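Long-range contact in exopolygalacturonase (Yersinia enterocolitica, PDB 2UVF), which probably hydrolyses polygalacturonate, the acidic backbone of pectin, from chain ends, releasing digalacturonic acid as a family 28 exo-acting glycoside hydrolase of the periplasm: residues C187-P192 / M207-Q212. Numbering follows the deposited sequence.
Sequences CRVEIP and MTLNLQ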
loop_
_atom_site.group_PDB
_atom_site.type_symbol
_atom_site.label_atom_id
_atom_site.label_comp_id
_atom_site.label_asym_id
_atom_site.label_seq_id
_atom_site.Cartn_x
_atom_site.Cartn_y
_atom_site.Cartn_z
ATOM N N CYS A 187 21.895 -12.097 9.890
ATOM C CA CYS A 187 22.745 -11.572 8.826
ATOM C C CYS A 187 22.144 -10.332 8.158
ATOM O O CYS A 187 20.978 -9.994 8.373
ATOM C CB CYS A 187 23.049 -12.657 7.770
ATOM S SG CYS A 187 21.610 -13.532 7.007
ATOM N N ARG A 188 22.968 -9.643 7.374
ATOM C CA ARG A 188 22.496 -8.648 6.433
ATOM C C ARG A 188 23.228 -8.890 5.117
ATOM O O ARG A 188 24.453 -8.732 5.045
ATOM C CB ARG A 188 22.745 -7.229 6.956
ATOM C CG ARG A 188 22.302 -6.119 5.997
ATOM C CD ARG A 188 22.725 -4.742 6.485
ATOM N NE ARG A 188 22.116 -4.459 7.777
ATOM C CZ ARG A 188 22.645 -3.700 8.736
ATOM N NH1 ARG A 188 23.830 -3.105 8.586
ATOM N NH2 ARG A 188 21.977 -3.544 9.869
ATOM N N VAL A 189 22.484 -9.312 4.095
ATOM C CA VAL A 189 23.042 -9.482 2.753
ATOM C C VAL A 189 23.075 -8.111 2.065
ATOM O O VAL A 189 22.051 -7.444 1.988
ATOM C CB VAL A 189 22.222 -10.507 1.922
ATOM C CG1 VAL A 189 22.828 -10.725 0.539
ATOM C CG2 VAL A 189 22.119 -11.816 2.656
ATOM N N GLU A 190 24.252 -7.695 1.593
ATOM C CA GLU A 190 24.434 -6.412 0.917
ATOM C C GLU A 190 24.545 -6.579 -0.595
ATOM O O GLU A 190 25.332 -7.395 -1.070
ATOM C CB GLU A 190 25.694 -5.669 1.409
ATOM C CG GLU A 190 25.981 -5.729 2.907
ATOM C CD GLU A 190 25.336 -4.609 3.719
ATOM O OE1 GLU A 190 24.328 -4.023 3.265
ATOM O OE2 GLU A 190 25.847 -4.321 4.830
ATOM N N ILE A 191 23.754 -5.798 -1.335
ATOM C CA ILE A 191 23.929 -5.609 -2.783
ATOM C C ILE A 191 24.433 -4.169 -3.001
ATOM O O ILE A 191 23.616 -3.234 -3.070
ATOM C CB ILE A 191 22.596 -5.825 -3.560
ATOM C CG1 ILE A 191 22.049 -7.250 -3.339
ATOM C CG2 ILE A 191 22.770 -5.504 -5.051
ATOM C CD1 ILE A 191 20.616 -7.446 -3.722
ATOM N N PRO A 192 25.772 -3.974 -3.072
ATOM C CA PRO A 192 26.385 -2.661 -3.316
ATOM C C PRO A 192 25.986 -1.979 -4.634
ATOM O O PRO A 192 25.294 -2.577 -5.459
ATOM C CB PRO A 192 27.899 -2.982 -3.319
ATOM C CG PRO A 192 27.994 -4.443 -3.597
ATOM C CD PRO A 192 26.805 -5.018 -2.894
ATOM N N MET A 207 16.675 -12.730 8.546
ATOM C CA MET A 207 17.665 -12.062 7.699
ATOM C C MET A 207 17.218 -10.653 7.266
ATOM O O MET A 207 16.057 -10.270 7.430
ATOM C CB MET A 207 18.021 -12.925 6.475
ATOM C CG MET A 207 16.895 -13.098 5.461
ATOM S SD MET A 207 17.453 -13.652 3.848
ATOM C CE MET A 207 18.188 -12.149 3.176
ATOM N N THR A 208 18.170 -9.887 6.745
ATOM C CA THR A 208 17.918 -8.588 6.141
ATOM C C THR A 208 18.621 -8.613 4.806
ATOM O O THR A 208 19.767 -9.046 4.718
ATOM C CB THR A 208 18.499 -7.421 6.973
ATOM O OG1 THR A 208 17.788 -7.306 8.207
ATOM C CG2 THR A 208 18.405 -6.091 6.197
ATOM N N LEU A 209 17.910 -8.198 3.765
ATOM C CA LEU A 209 18.510 -7.943 2.472
ATOM C C LEU A 209 18.517 -6.438 2.304
ATOM O O LEU A 209 17.470 -5.795 2.308
ATOM C CB LEU A 209 17.734 -8.637 1.349
ATOM C CG LEU A 209 18.092 -8.360 -0.111
ATOM C CD1 LEU A 209 19.475 -8.896 -0.485
ATOM C CD2 LEU A 209 17.025 -8.948 -1.017
ATOM N N ASN A 210 19.715 -5.889 2.172
ATOM C CA ASN A 210 19.933 -4.470 2.081
ATOM C C ASN A 210 20.465 -4.101 0.703
ATOM O O ASN A 210 21.566 -4.508 0.319
ATOM C CB ASN A 210 20.928 -4.032 3.164
ATOM C CG ASN A 210 21.074 -2.529 3.247
ATOM O OD1 ASN A 210 20.124 -1.827 3.616
ATOM N ND2 ASN A 210 22.267 -2.017 2.900
ATOM N N LEU A 211 19.667 -3.323 -0.025
ATOM C CA LEU A 211 20.078 -2.725 -1.272
ATOM C C LEU A 211 20.639 -1.325 -0.980
ATOM O O LEU A 211 19.911 -0.434 -0.542
ATOM C CB LEU A 211 18.889 -2.681 -2.248
ATOM C CG LEU A 211 18.198 -4.019 -2.531
ATOM C CD1 LEU A 211 16.778 -4.050 -1.964
ATOM C CD2 LEU A 211 18.182 -4.264 -4.022
ATOM N N GLN A 212 21.939 -1.147 -1.208
ATOM C CA GLN A 212 22.652 0.072 -0.827
ATOM C C GLN A 212 22.481 1.169 -1.865
ATOM O O GLN A 212 22.027 0.919 -2.981
ATOM C CB GLN A 212 24.153 -0.216 -0.683
ATOM C CG GLN A 212 24.550 -1.095 0.497
ATOM C CD GLN A 212 26.059 -1.329 0.552
ATOM O OE1 GLN A 212 26.680 -1.682 -0.447
ATOM N NE2 GLN A 212 26.650 -1.120 1.715
#
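Ile191 and Leu209 meet at the apolar centre, methyl to methyl, CD1 of Ile191 lying 3.7 Å from CD1 of Leu209. With CG anti to the backbone N (chi1 172°) and chi2 near 67°, Leu209 turns CD1 toward strand 187-191, where it also touches CG1 of Val189. The side chains of Ile191 and Leu211 lie side by side, CD1 touching CD2, while Met207, its chain bent at chi3, brings CE within 4.0 Å of Val189 CG2. Helix 173-181 packs against Val189 and Met207, and SG of Cys187, in a disulfide with Cys183, rests against Met207 CB. Between the two faces, the backbone bonds Val189 N to Thr208 O, Asn210 N to Val189 O (2.8 Å) and Ile191 N to Asn210 O stitch the parallel strands in register. On the polar face, ND2 of Asn210 donates a bent bond to OE1 of Glu190 over 2.9 Å, meeting it nearly along its C-O bond; the acceptor is tilted from the amide plane, and the carboxylate is turned 73° from it. OD1 of Asn210 is hydrogen-bonded to OG1 of Thr264. Farther along, the aliphatic part of Arg188 lies beside Asn210 CB and Thr208 CG2, its guanidinium reaching salt bridges with Glu50 and Asp49. Strands 156-158 and 258-264 continue the ladder on either side, the stacking of successive coils that defines the parallel beta-helix of family 28 enzymes.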